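Protein ApaG (Shewanella oneidensis, PDB 1TZA) is of unknown function but belongs to the ApaG family, whose all-beta domain is grouped with the immunoglobulin-like E-set folds. Local coordinates at residues A[17-22]-A[26-31]; A[49-54]-A[115-120]; A[57-62]-A[88-93]; A[81-86]-A[98-103]. One frame throughout, in Å; residues are numbered along the deposited sequence.

Contact 1 (A[17-22]-A[26-31]); sequences IEQQSS and EKYLFS
Two amides of one strand converge on Leu29 O: Ile17 N at 2.8 Å, lying in the carbonyl plane, and Glu18 N at 3.3 Å, a weak second bond. Two residues facing one across an antiparallel pair define a classic beta bulge, here near the turn of the hairpin 8-19/28-38, where Ile17 is turned to a helix-like psi of -65°. Toward the turn the regular antiparallel pattern resumes. Leu29 N returns a 2.9 Å bond to Glu18 O, completing the hydrogen-bonded pair, and Gln19 and Tyr28 follow as the non-hydrogen-bonded pair, with the Gln19 amide plane nearly perpendicular to the tyrosine ring beside it. Past the strand end, Gln20 N reaches Lys27 O at 2.8 Å in an almost straight bond (168° at the hydrogen), although it arrives from above the carbonyl plane. A side chain takes the next place: Lys27 N donates to Ser21 OG at 2.7 Å.

Glu18 turns to the other subunit, where Ser85 and Val69 of that second copy bind its carboxylate. The apolar part is carried by Ile17 and Leu29, with Ile17 CB 3.9 Å from Leu29 CG. With CG1 lying beside the backbone N (chi1 -54°), the isoleucine sends that branch along the partner strand, and its tip, Ile17 CD1, rests 3.5 Å from Ser31 OG.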
loop_
_atom_site.group_PDB
_atom_site.type_symbol
_atom_site.label_atom_id
_atom_site.label_comp_id
_atom_site.label_asym_id
_atom_site.label_seq_id
_atom_site.Cartn_x
_atom_site.Cartn_y
_atom_site.Cartn_z
ATOM N N ILE A 17 -0.362 6.661 -3.365
ATOM C CA ILE A 17 -0.763 5.576 -4.232
ATOM C C ILE A 17 -2.117 5.770 -4.901
ATOM O O ILE A 17 -2.191 5.925 -6.117
ATOM C CB ILE A 17 -0.749 4.243 -3.467
ATOM C CG1 ILE A 17 0.624 4.053 -2.813
ATOM C CG2 ILE A 17 -1.047 3.094 -4.412
ATOM C CD1 ILE A 17 1.801 4.163 -3.797
ATOM N N GLU A 18 -3.186 5.801 -4.115
ATOM C CA GLU A 18 -4.505 5.916 -4.713
ATOM C C GLU A 18 -5.549 6.411 -3.730
ATOM O O GLU A 18 -5.406 6.248 -2.516
ATOM C CB GLU A 18 -4.897 4.537 -5.244
ATOM C CG GLU A 18 -6.196 4.443 -6.019
ATOM C CD GLU A 18 -6.473 3.019 -6.458
ATOM O OE1 GLU A 18 -6.673 2.149 -5.580
ATOM O OE2 GLU A 18 -6.478 2.764 -7.677
ATOM N N GLN A 19 -6.598 7.024 -4.262
ATOM C CA GLN A 19 -7.691 7.517 -3.434
ATOM C C GLN A 19 -8.592 6.319 -3.106
ATOM O O GLN A 19 -8.887 5.503 -3.980
ATOM C CB GLN A 19 -8.488 8.570 -4.204
ATOM C CG GLN A 19 -9.293 9.528 -3.338
ATOM C CD GLN A 19 -10.013 10.590 -4.155
ATOM O OE1 GLN A 19 -11.041 10.323 -4.783
ATOM N NE2 GLN A 19 -9.466 11.799 -4.162
ATOM N N GLN A 20 -9.020 6.204 -1.854
ATOM C CA GLN A 20 -9.891 5.101 -1.462
ATOM C C GLN A 20 -11.191 5.646 -0.898
ATOM O O GLN A 20 -11.892 4.955 -0.160
ATOM C CB GLN A 20 -9.214 4.228 -0.401
ATOM C CG GLN A 20 -7.855 3.723 -0.813
ATOM C CD GLN A 20 -7.892 3.013 -2.146
ATOM O OE1 GLN A 20 -6.890 2.962 -2.863
ATOM N NE2 GLN A 20 -9.049 2.458 -2.488
ATOM N N SER A 21 -11.519 6.880 -1.265
ATOM C CA SER A 21 -12.721 7.538 -0.762
ATOM C C SER A 21 -14.098 6.985 -1.152
ATOM O O SER A 21 -14.322 6.545 -2.278
ATOM C CB SER A 21 -12.688 9.027 -1.123
ATOM O OG SER A 21 -11.705 9.715 -0.388
ATOM N N SER A 22 -15.016 7.027 -0.190
ATOM C CA SER A 22 -16.398 6.617 -0.405
ATOM C C SER A 22 -17.140 7.958 -0.487
ATOM O O SER A 22 -16.601 8.988 -0.087
ATOM C CB SER A 22 -16.915 5.802 0.780
ATOM O OG SER A 22 -17.065 6.626 1.922
ATOM N N GLU A 26 -13.468 10.546 3.033
ATOM C CA GLU A 26 -12.231 10.705 2.288
ATOM C C GLU A 26 -11.169 9.759 2.824
ATOM O O GLU A 26 -10.989 9.642 4.039
ATOM C CB GLU A 26 -11.728 12.150 2.389
ATOM C CG GLU A 26 -12.594 13.163 1.660
ATOM C CD GLU A 26 -12.124 14.598 1.868
ATOM O OE1 GLU A 26 -10.903 14.859 1.763
ATOM O OE2 GLU A 26 -12.984 15.468 2.129
ATOM N N LYS A 27 -10.479 9.082 1.912
ATOM C CA LYS A 27 -9.408 8.157 2.269
ATOM C C LYS A 27 -8.314 8.270 1.216
ATOM O O LYS A 27 -8.591 8.280 0.017
ATOM C CB LYS A 27 -9.916 6.710 2.310
ATOM C CG LYS A 27 -10.943 6.407 3.386
ATOM C CD LYS A 27 -11.526 5.006 3.178
ATOM C CE LYS A 27 -12.768 4.762 4.034
ATOM N NZ LYS A 27 -12.470 4.718 5.496
ATOM N N TYR A 28 -7.069 8.351 1.668
ATOM C CA TYR A 28 -5.947 8.464 0.754
ATOM C C TYR A 28 -4.874 7.449 1.128
ATOM O O TYR A 28 -4.335 7.488 2.235
ATOM C CB TYR A 28 -5.387 9.886 0.796
ATOM C CG TYR A 28 -6.437 10.936 0.536
ATOM C CD1 TYR A 28 -7.219 11.443 1.574
ATOM C CD2 TYR A 28 -6.675 11.398 -0.753
ATOM C CE1 TYR A 28 -8.221 12.390 1.330
ATOM C CE2 TYR A 28 -7.671 12.340 -1.009
ATOM C CZ TYR A 28 -8.437 12.831 0.036
ATOM O OH TYR A 28 -9.428 13.748 -0.221
ATOM N N LEU A 29 -4.580 6.536 0.200
ATOM C CA LEU A 29 -3.583 5.490 0.423
ATOM C C LEU A 29 -2.166 5.933 0.054
ATOM O O LEU A 29 -1.891 6.316 -1.084
ATOM C CB LEU A 29 -3.939 4.219 -0.364
ATOM C CG LEU A 29 -2.869 3.109 -0.336
ATOM C CD1 LEU A 29 -2.718 2.568 1.095
ATOM C CD2 LEU A 29 -3.249 1.977 -1.282
ATOM N N PHE A 30 -1.273 5.863 1.032
ATOM C CA PHE A 30 0.123 6.239 0.848
ATOM C C PHE A 30 1.029 5.047 1.112
ATOM O O PHE A 30 0.688 4.149 1.872
ATOM C CB PHE A 30 0.521 7.338 1.841
ATOM C CG PHE A 30 -0.013 8.700 1.500
ATOM C CD1 PHE A 30 0.653 9.512 0.575
ATOM C CD2 PHE A 30 -1.160 9.193 2.130
ATOM C CE1 PHE A 30 0.185 10.800 0.285
ATOM C CE2 PHE A 30 -1.637 10.476 1.847
ATOM C CZ PHE A 30 -0.960 11.283 0.924
ATOM N N SER A 31 2.188 5.045 0.479
ATOM C CA SER A 31 3.164 4.006 0.728
ATOM C C SER A 31 4.380 4.758 1.240
ATOM O O SER A 31 4.583 5.933 0.898
ATOM C CB SER A 31 3.548 3.262 -0.555
ATOM O OG SER A 31 4.316 4.079 -1.429
#

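Contact 2 (A[49-54]-A[115-120]); sequences RHWIIT and KPFRLA
Within the buried core of the beta sandwich, Trp51 of strand 44-55 meets Phe117 of strand 109-120 through ring carbons alone. Trp51 CZ3 lies 3.8 Å from Phe117 CE2, and Trp51 CH2 lies 4.0 Å from the same Phe117 CE2. The outer bond of the indole is thus set against the far corner of the phenyl group, with Phe117 CZ also within 4.1 Å of Trp51 CZ3. Both indole carbons sit close to the phenylalanine plane, so they meet that ring at its edge. The planes stand at 89°, the centroids of the two six-membered rings are 6.0 Å apart, and the approach to the indole is oblique.

The two strands belong to one antiparallel sheet but are separated there by strand 93-104, and Met96 of that strand touches both rings. The facing sheet closes the core: Tyr32 and Tyr83 pack on the indole, Val12 and Thr14 on the phenyl ring. With an alanine in place of the tryptophan, the CE2-CZ edge of Phe117 is likely to lose its partner and a gap to open between it and Tyr83. Phe117 CG occupies the position between the backbone N and the carbonyl carbon (chi1 59°), which swings the ring inward and makes CE2 and CZ the carbons it presents to Trp51 CZ3 and CH2.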
loop_
_atom_site.group_PDB
_atom_site.type_symbol
_atom_site.label_atom_id
_atom_site.label_comp_id
_atom_site.label_asym_id
_atom_site.label_seq_id
_atom_site.Cartn_x
_atom_site.Cartn_y
_atom_site.Cartn_z
ATOM N N ARG A 49 8.130 -1.301 16.672
ATOM C CA ARG A 49 7.941 -0.021 16.017
ATOM C C ARG A 49 6.829 0.683 16.763
ATOM O O ARG A 49 5.976 0.044 17.382
ATOM C CB ARG A 49 7.558 -0.191 14.545
ATOM C CG ARG A 49 6.257 -0.928 14.289
ATOM C CD ARG A 49 5.870 -0.846 12.810
ATOM N NE ARG A 49 5.219 -2.065 12.337
ATOM C CZ ARG A 49 4.000 -2.463 12.686
ATOM N NH1 ARG A 49 3.270 -1.737 13.519
ATOM N NH2 ARG A 49 3.518 -3.597 12.209
ATOM N N HIS A 50 6.858 2.003 16.725
ATOM C CA HIS A 50 5.846 2.807 17.381
ATOM C C HIS A 50 5.676 4.048 16.527
ATOM O O HIS A 50 6.559 4.901 16.471
ATOM C CB HIS A 50 6.278 3.186 18.799
ATOM C CG HIS A 50 5.311 4.090 19.498
ATOM N ND1 HIS A 50 3.975 3.780 19.645
ATOM C CD2 HIS A 50 5.476 5.309 20.060
ATOM C CE1 HIS A 50 3.360 4.771 20.264
ATOM N NE2 HIS A 50 4.248 5.713 20.526
ATOM N N TRP A 51 4.537 4.126 15.849
ATOM C CA TRP A 51 4.230 5.236 14.966
ATOM C C TRP A 51 3.224 6.210 15.559
ATOM O O TRP A 51 2.424 5.857 16.422
ATOM C CB TRP A 51 3.653 4.718 13.640
ATOM C CG TRP A 51 4.613 3.999 12.732
ATOM C CD1 TRP A 51 4.558 2.684 12.348
ATOM C CD2 TRP A 51 5.704 4.581 12.011
ATOM N NE1 TRP A 51 5.542 2.417 11.427
ATOM C CE2 TRP A 51 6.261 3.562 11.202
ATOM C CE3 TRP A 51 6.266 5.865 11.969
ATOM C CZ2 TRP A 51 7.352 3.792 10.355
ATOM C CZ3 TRP A 51 7.354 6.092 11.123
ATOM C CH2 TRP A 51 7.884 5.060 10.330
ATOM N N ILE A 52 3.293 7.446 15.084
ATOM C CA ILE A 52 2.365 8.497 15.469
ATOM C C ILE A 52 2.017 9.091 14.115
ATOM O O ILE A 52 2.865 9.651 13.426
ATOM C CB ILE A 52 3.008 9.569 16.381
ATOM C CG1 ILE A 52 3.195 9.007 17.794
ATOM C CG2 ILE A 52 2.128 10.817 16.437
ATOM C CD1 ILE A 52 4.355 8.056 17.924
ATOM N N ILE A 53 0.765 8.932 13.728
ATOM C CA ILE A 53 0.283 9.402 12.447
ATOM C C ILE A 53 -0.726 10.520 12.658
ATOM O O ILE A 53 -1.691 10.363 13.409
ATOM C CB ILE A 53 -0.363 8.224 11.683
ATOM C CG1 ILE A 53 0.639 7.056 11.639
ATOM C CG2 ILE A 53 -0.774 8.656 10.285
ATOM C CD1 ILE A 53 0.055 5.748 11.140
ATOM N N THR A 54 -0.494 11.646 11.987
ATOM C CA THR A 54 -1.353 12.812 12.115
ATOM C C THR A 54 -1.892 13.317 10.782
ATOM O O THR A 54 -1.125 13.507 9.838
ATOM C CB THR A 54 -0.577 13.958 12.789
ATOM O OG1 THR A 54 0.034 13.468 13.991
ATOM C CG2 THR A 54 -1.505 15.117 13.129
ATOM N N LYS A 115 12.522 10.526 12.295
ATOM C CA LYS A 115 12.163 11.934 12.171
ATOM C C LYS A 115 10.835 12.103 11.460
ATOM O O LYS A 115 10.449 11.275 10.633
ATOM C CB LYS A 115 13.241 12.698 11.390
ATOM C CG LYS A 115 14.630 12.604 11.988
ATOM C CD LYS A 115 14.680 13.191 13.393
ATOM C CE LYS A 115 16.098 13.120 13.965
ATOM N NZ LYS A 115 16.173 13.552 15.395
ATOM N N PRO A 116 10.112 13.186 11.775
ATOM C CA PRO A 116 8.827 13.394 11.109
ATOM C C PRO A 116 8.985 13.611 9.602
ATOM O O PRO A 116 9.884 14.323 9.153
ATOM C CB PRO A 116 8.255 14.619 11.833
ATOM C CG PRO A 116 9.481 15.339 12.342
ATOM C CD PRO A 116 10.342 14.200 12.821
ATOM N N PHE A 117 8.121 12.969 8.827
ATOM C CA PHE A 117 8.124 13.105 7.379
ATOM C C PHE A 117 6.667 13.257 6.938
ATOM O O PHE A 117 5.750 12.775 7.603
ATOM C CB PHE A 117 8.798 11.889 6.703
ATOM C CG PHE A 117 8.154 10.564 7.023
ATOM C CD1 PHE A 117 7.051 10.111 6.294
ATOM C CD2 PHE A 117 8.659 9.763 8.041
ATOM C CE1 PHE A 117 6.456 8.866 6.577
ATOM C CE2 PHE A 117 8.073 8.518 8.335
ATOM C CZ PHE A 117 6.969 8.072 7.596
ATOM N N ARG A 118 6.469 13.934 5.817
ATOM C CA ARG A 118 5.145 14.212 5.294
ATOM C C ARG A 118 4.559 13.167 4.374
ATOM O O ARG A 118 5.259 12.305 3.843
ATOM C CB ARG A 118 5.171 15.540 4.540
ATOM C CG ARG A 118 6.392 15.675 3.631
ATOM C CD ARG A 118 6.083 15.512 2.148
ATOM N NE ARG A 118 5.444 16.699 1.594
ATOM C CZ ARG A 118 5.586 17.104 0.336
ATOM N NH1 ARG A 118 6.351 16.417 -0.501
ATOM N NH2 ARG A 118 4.967 18.200 -0.086
ATOM N N LEU A 119 3.247 13.267 4.208
ATOM C CA LEU A 119 2.486 12.418 3.315
ATOM C C LEU A 119 1.647 13.467 2.601
ATOM O O LEU A 119 0.924 14.217 3.241
ATOM C CB LEU A 119 1.600 11.447 4.102
ATOM C CG LEU A 119 2.325 10.350 4.896
ATOM C CD1 LEU A 119 1.324 9.488 5.660
ATOM C CD2 LEU A 119 3.130 9.494 3.943
ATOM N N ALA A 120 1.766 13.561 1.286
ATOM C CA ALA A 120 0.986 14.556 0.576
ATOM C C ALA A 120 0.692 14.147 -0.852
ATOM O O ALA A 120 1.550 13.582 -1.540
ATOM C CB ALA A 120 1.711 15.917 0.604
#

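Contact 3 (A[57-62]-A[88-93]); sequences NGKTSE and VLDTPF
Charge pairing carries most of this contact: Lys59 NZ forms a salt bridge with Asp90 OD2 at 3.3 Å. The ammonium group approaches nearly along the C-O axis of that oxygen, and Lys59 CE follows at 3.7 Å from Asp90 OD2. The lysine gets there by folding, with bends at chi2 (-92°), chi3 and chi4 that bring its end over to the other loop. The separation is long for a salt bridge and the site is on the surface, both consistent with a modest tie. Asp90 OD1 lies near the like-charged Asp55 OD2, a crowding that the lysine may partly offset. Were Asp90 replaced by an alanine, the Lys59 ammonium would probably lose its mate and the bent chain behind it be free to swing into solvent.

These loops come from different parts of the sandwich. Residues 57-59 turn the hairpin between strands 44-55 and 60-66, with Asp55 OD1 accepting from Asn57 N and Lys59 N, while 90-92 carry the chain from strand 79-89 of one sheet to strand 93-104 of the other.

Van der Waals contact adds little, with Asn57 OD1 at 4.2 Å from Thr91 CG2. Hydrogen bonding fixes the threonine itself: Thr91 OG1 donates to Phe93 O at 2.7 Å, tilted 18° from the carbonyl plane, and is also bonded to Ala56 N of the hairpin turn.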
loop_
_atom_site.group_PDB
_atom_site.type_symbol
_atom_site.label_atom_id
_atom_site.label_comp_id
_atom_site.label_asym_id
_atom_site.label_seq_id
_atom_site.Cartn_x
_atom_site.Cartn_y
_atom_site.Cartn_z
ATOM N N ASN A 57 -5.578 17.831 10.199
ATOM C CA ASN A 57 -6.274 18.482 11.310
ATOM C C ASN A 57 -5.740 18.167 12.692
ATOM O O ASN A 57 -6.341 18.550 13.692
ATOM C CB ASN A 57 -7.756 18.125 11.272
ATOM C CG ASN A 57 -8.473 18.774 10.113
ATOM O OD1 ASN A 57 -9.194 18.112 9.357
ATOM N ND2 ASN A 57 -8.280 20.083 9.961
ATOM N N GLY A 58 -4.623 17.461 12.761
ATOM C CA GLY A 58 -4.071 17.123 14.062
ATOM C C GLY A 58 -4.646 15.854 14.672
ATOM O O GLY A 58 -4.212 15.429 15.742
ATOM N N LYS A 59 -5.624 15.250 14.002
ATOM C CA LYS A 59 -6.233 14.019 14.499
ATOM C C LYS A 59 -5.181 12.930 14.338
ATOM O O LYS A 59 -4.771 12.611 13.223
ATOM C CB LYS A 59 -7.483 13.688 13.688
ATOM C CG LYS A 59 -8.597 13.065 14.511
ATOM C CD LYS A 59 -8.531 11.546 14.523
ATOM C CE LYS A 59 -8.878 10.993 13.152
ATOM N NZ LYS A 59 -10.106 11.645 12.616
ATOM N N THR A 60 -4.739 12.361 15.452
ATOM C CA THR A 60 -3.698 11.350 15.386
ATOM C C THR A 60 -4.120 9.925 15.699
ATOM O O THR A 60 -5.096 9.684 16.410
ATOM C CB THR A 60 -2.536 11.693 16.333
ATOM O OG1 THR A 60 -2.934 11.421 17.678
ATOM C CG2 THR A 60 -2.161 13.168 16.223
ATOM N N SER A 61 -3.359 8.986 15.147
ATOM C CA SER A 61 -3.557 7.558 15.360
ATOM C C SER A 61 -2.192 7.079 15.828
ATOM O O SER A 61 -1.185 7.726 15.565
ATOM C CB SER A 61 -3.913 6.843 14.054
ATOM O OG SER A 61 -5.080 7.382 13.473
ATOM N N GLU A 62 -2.149 5.953 16.519
ATOM C CA GLU A 62 -0.878 5.441 16.993
ATOM C C GLU A 62 -0.802 3.978 16.633
ATOM O O GLU A 62 -1.752 3.231 16.847
ATOM C CB GLU A 62 -0.768 5.623 18.510
ATOM C CG GLU A 62 0.543 6.255 18.978
ATOM C CD GLU A 62 0.598 6.467 20.490
ATOM O OE1 GLU A 62 0.584 5.469 21.242
ATOM O OE2 GLU A 62 0.653 7.638 20.925
ATOM N N VAL A 88 -3.375 4.772 5.358
ATOM C CA VAL A 88 -4.496 5.483 4.753
ATOM C C VAL A 88 -4.864 6.702 5.591
ATOM O O VAL A 88 -5.159 6.569 6.773
ATOM C CB VAL A 88 -5.747 4.578 4.652
ATOM C CG1 VAL A 88 -6.944 5.402 4.188
ATOM C CG2 VAL A 88 -5.494 3.440 3.682
ATOM N N LEU A 89 -4.847 7.889 4.991
ATOM C CA LEU A 89 -5.203 9.100 5.732
ATOM C C LEU A 89 -6.576 9.607 5.333
ATOM O O LEU A 89 -7.029 9.355 4.220
ATOM C CB LEU A 89 -4.201 10.223 5.474
ATOM C CG LEU A 89 -2.797 10.124 6.051
ATOM C CD1 LEU A 89 -2.050 11.413 5.704
ATOM C CD2 LEU A 89 -2.856 9.924 7.564
ATOM N N ASP A 90 -7.231 10.331 6.238
ATOM C CA ASP A 90 -8.537 10.897 5.921
ATOM C C ASP A 90 -8.382 12.289 5.305
ATOM O O ASP A 90 -9.372 12.937 4.970
ATOM C CB ASP A 90 -9.454 10.950 7.160
ATOM C CG ASP A 90 -8.808 11.638 8.347
ATOM O OD1 ASP A 90 -7.865 12.440 8.156
ATOM O OD2 ASP A 90 -9.259 11.383 9.481
ATOM N N THR A 91 -7.135 12.741 5.165
ATOM C CA THR A 91 -6.819 14.039 4.538
ATOM C C THR A 91 -5.658 13.822 3.560
ATOM O O THR A 91 -4.859 12.917 3.749
ATOM C CB THR A 91 -6.397 15.120 5.583
ATOM O OG1 THR A 91 -5.320 14.619 6.392
ATOM C CG2 THR A 91 -7.579 15.499 6.477
ATOM N N PRO A 92 -5.568 14.640 2.496
ATOM C CA PRO A 92 -4.491 14.502 1.509
ATOM C C PRO A 92 -3.108 14.899 2.012
ATOM O O PRO A 92 -2.115 14.802 1.284
ATOM C CB PRO A 92 -4.965 15.385 0.352
ATOM C CG PRO A 92 -5.750 16.453 1.047
ATOM C CD PRO A 92 -6.541 15.659 2.063
ATOM N N PHE A 93 -3.045 15.358 3.256
ATOM C CA PHE A 93 -1.777 15.737 3.860
ATOM C C PHE A 93 -1.735 15.234 5.283
ATOM O O PHE A 93 -2.761 15.189 5.960
ATOM C CB PHE A 93 -1.590 17.249 3.890
ATOM C CG PHE A 93 -0.360 17.677 4.648
ATOM C CD1 PHE A 93 0.906 17.503 4.094
ATOM C CD2 PHE A 93 -0.461 18.208 5.932
ATOM C CE1 PHE A 93 2.057 17.855 4.813
ATOM C CE2 PHE A 93 0.676 18.559 6.656
ATOM C CZ PHE A 93 1.940 18.382 6.097
#

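Contact 4 (A[81-86]-A[98-103]); sequences YQYTSG and GTYGMV
Tyr83 and Tyr100 reach toward each other from opposite directions and join at their hydroxyls, Tyr83 OH to Tyr100 OH at 2.7 Å; either could be the donor. The rings do not lie face to face. Their planes are inclined by about 64°, and each hydroxyl stays close to the plane of the other ring, at its edge. The overlap is lopsided: Tyr100 OH passes beside the Tyr83 ring, 3.3 Å from Tyr83 CE2 and 3.4 Å from Tyr83 CZ, whereas Tyr83 OH remains farther from the partner ring, 3.7 Å from Tyr100 CZ. Carbon comes no nearer than 4.2 Å, between Tyr83 CE2 and Tyr100 CZ, and the hydroxyl bond is therefore the close point of the contact.

The pair spans the interior of the beta sandwich, since strand 79-89 is an outermost strand, within this chain, of the three-stranded sheet and strand 93-104 lies in the other sheet. Different first torsions aim the two phenols: Tyr83 CG falls between the backbone N and the carbonyl carbon (chi1 86°), while Tyr100 CG is anti to its carbonyl carbon (chi1 -73°). The two buried hydroxyls share one hydrogen bond in apolar surroundings, for Ile34 and Val68 pack on both rings. Trp51 adds its side chain against Tyr83, and that of Arg49 lies on Tyr100.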
loop_
_atom_site.group_PDB
_atom_site.type_symbol
_atom_site.label_atom_id
_atom_site.label_comp_id
_atom_site.label_asym_id
_atom_site.label_seq_id
_atom_site.Cartn_x
_atom_site.Cartn_y
_atom_site.Cartn_z
ATOM N N TYR A 81 18.954 -1.802 5.602
ATOM C CA TYR A 81 17.778 -2.644 5.418
ATOM C C TYR A 81 16.605 -1.781 4.983
ATOM O O TYR A 81 16.246 -0.817 5.661
ATOM C CB TYR A 81 17.431 -3.388 6.716
ATOM C CG TYR A 81 16.076 -4.071 6.702
ATOM C CD1 TYR A 81 14.912 -3.353 6.973
ATOM C CD2 TYR A 81 15.955 -5.429 6.398
ATOM C CE1 TYR A 81 13.662 -3.961 6.943
ATOM C CE2 TYR A 81 14.704 -6.053 6.363
ATOM C CZ TYR A 81 13.561 -5.307 6.638
ATOM O OH TYR A 81 12.313 -5.881 6.593
ATOM N N GLN A 82 16.006 -2.143 3.857
ATOM C CA GLN A 82 14.881 -1.408 3.314
ATOM C C GLN A 82 13.599 -2.226 3.315
ATOM O O GLN A 82 13.618 -3.445 3.124
ATOM C CB GLN A 82 15.187 -0.971 1.883
ATOM C CG GLN A 82 13.998 -0.374 1.155
ATOM C CD GLN A 82 14.308 -0.020 -0.288
ATOM O OE1 GLN A 82 15.076 0.904 -0.563
ATOM N NE2 GLN A 82 13.712 -0.763 -1.221
ATOM N N TYR A 83 12.481 -1.540 3.530
ATOM C CA TYR A 83 11.175 -2.177 3.529
ATOM C C TYR A 83 10.116 -1.147 3.163
ATOM O O TYR A 83 10.317 0.065 3.304
ATOM C CB TYR A 83 10.876 -2.794 4.895
ATOM C CG TYR A 83 10.268 -1.859 5.905
ATOM C CD1 TYR A 83 8.883 -1.665 5.956
ATOM C CD2 TYR A 83 11.062 -1.208 6.847
ATOM C CE1 TYR A 83 8.305 -0.856 6.928
ATOM C CE2 TYR A 83 10.496 -0.390 7.819
ATOM C CZ TYR A 83 9.118 -0.223 7.858
ATOM O OH TYR A 83 8.552 0.559 8.831
ATOM N N THR A 84 8.982 -1.638 2.690
ATOM C CA THR A 84 7.912 -0.754 2.302
ATOM C C THR A 84 6.603 -1.173 2.948
ATOM O O THR A 84 6.303 -2.360 3.058
ATOM C CB THR A 84 7.754 -0.758 0.770
ATOM O OG1 THR A 84 8.880 -0.089 0.180
ATOM C CG2 THR A 84 6.445 -0.071 0.349
ATOM N N SER A 85 5.842 -0.183 3.396
ATOM C CA SER A 85 4.539 -0.418 3.995
ATOM C C SER A 85 3.671 0.752 3.554
ATOM O O SER A 85 3.992 1.410 2.581
ATOM C CB SER A 85 4.630 -0.474 5.515
ATOM O OG SER A 85 3.372 -0.845 6.063
ATOM N N GLY A 86 2.579 1.016 4.256
ATOM C CA GLY A 86 1.728 2.117 3.855
ATOM C C GLY A 86 0.710 2.501 4.909
ATOM O O GLY A 86 0.640 1.895 5.977
ATOM N N GLY A 98 8.117 8.592 14.858
ATOM C CA GLY A 98 8.081 7.575 15.894
ATOM C C GLY A 98 9.442 6.974 16.194
ATOM O O GLY A 98 10.473 7.633 16.027
ATOM N N THR A 99 9.451 5.724 16.644
ATOM C CA THR A 99 10.698 5.051 16.970
ATOM C C THR A 99 10.625 3.555 16.721
ATOM O O THR A 99 9.548 2.975 16.631
ATOM C CB THR A 99 11.079 5.259 18.444
ATOM O OG1 THR A 99 10.057 4.707 19.274
ATOM C CG2 THR A 99 11.228 6.741 18.762
ATOM N N TYR A 100 11.800 2.950 16.600
ATOM C CA TYR A 100 11.941 1.519 16.398
ATOM C C TYR A 100 12.647 1.010 17.642
ATOM O O TYR A 100 13.642 1.598 18.074
ATOM C CB TYR A 100 12.821 1.222 15.178
ATOM C CG TYR A 100 12.174 1.492 13.848
ATOM C CD1 TYR A 100 10.903 1.003 13.557
ATOM C CD2 TYR A 100 12.854 2.191 12.853
ATOM C CE1 TYR A 100 10.321 1.198 12.303
ATOM C CE2 TYR A 100 12.287 2.394 11.593
ATOM C CZ TYR A 100 11.016 1.889 11.323
ATOM O OH TYR A 100 10.453 2.057 10.071
ATOM N N GLY A 101 12.136 -0.061 18.235
ATOM C CA GLY A 101 12.784 -0.607 19.414
ATOM C C GLY A 101 13.883 -1.548 18.962
ATOM O O GLY A 101 13.599 -2.659 18.523
HETATM N N MSE A 102 15.136 -1.110 19.052
HETATM C CA MSE A 102 16.268 -1.939 18.628
HETATM C C MSE A 102 16.928 -2.692 19.779
HETATM O O MSE A 102 16.836 -2.288 20.936
HETATM C CB MSE A 102 17.355 -1.077 17.968
HETATM C CG MSE A 102 16.881 -0.076 16.919
HETATM SE SE MSE A 102 16.205 -0.889 15.302
HETATM C CE MSE A 102 17.703 -2.061 14.875
ATOM N N VAL A 103 17.599 -3.789 19.444
ATOM C CA VAL A 103 18.346 -4.569 20.421
ATOM C C VAL A 103 19.641 -4.964 19.719
ATOM O O VAL A 103 19.624 -5.368 18.553
ATOM C CB VAL A 103 17.588 -5.842 20.896
ATOM C CG1 VAL A 103 17.251 -6.736 19.719
ATOM C CG2 VAL A 103 18.446 -6.602 21.912
#

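Overall arrangement
Contacts 2 and 4 lie in the core and share an aromatic cluster, Trp51 CZ2 standing 3.6 Å from Tyr100 OH; contact 2 is purely apolar and bridges strands of one sheet, while contact 4 crosses between sheets through paired hydroxyls. Contact 1, partly buried near one end, is instead a backbone pairing and extends toward the second subunit. It borders contact 3, where Tyr28 N lies 2.7 Å from Leu89 O, a probable hydrogen bond of the three-stranded sheet. Contact 3 is the surface member, held by charge between loops; it shares strand 79-89 with contact 4 and adjoins contact 2 through the hairpin 44-55/60-66.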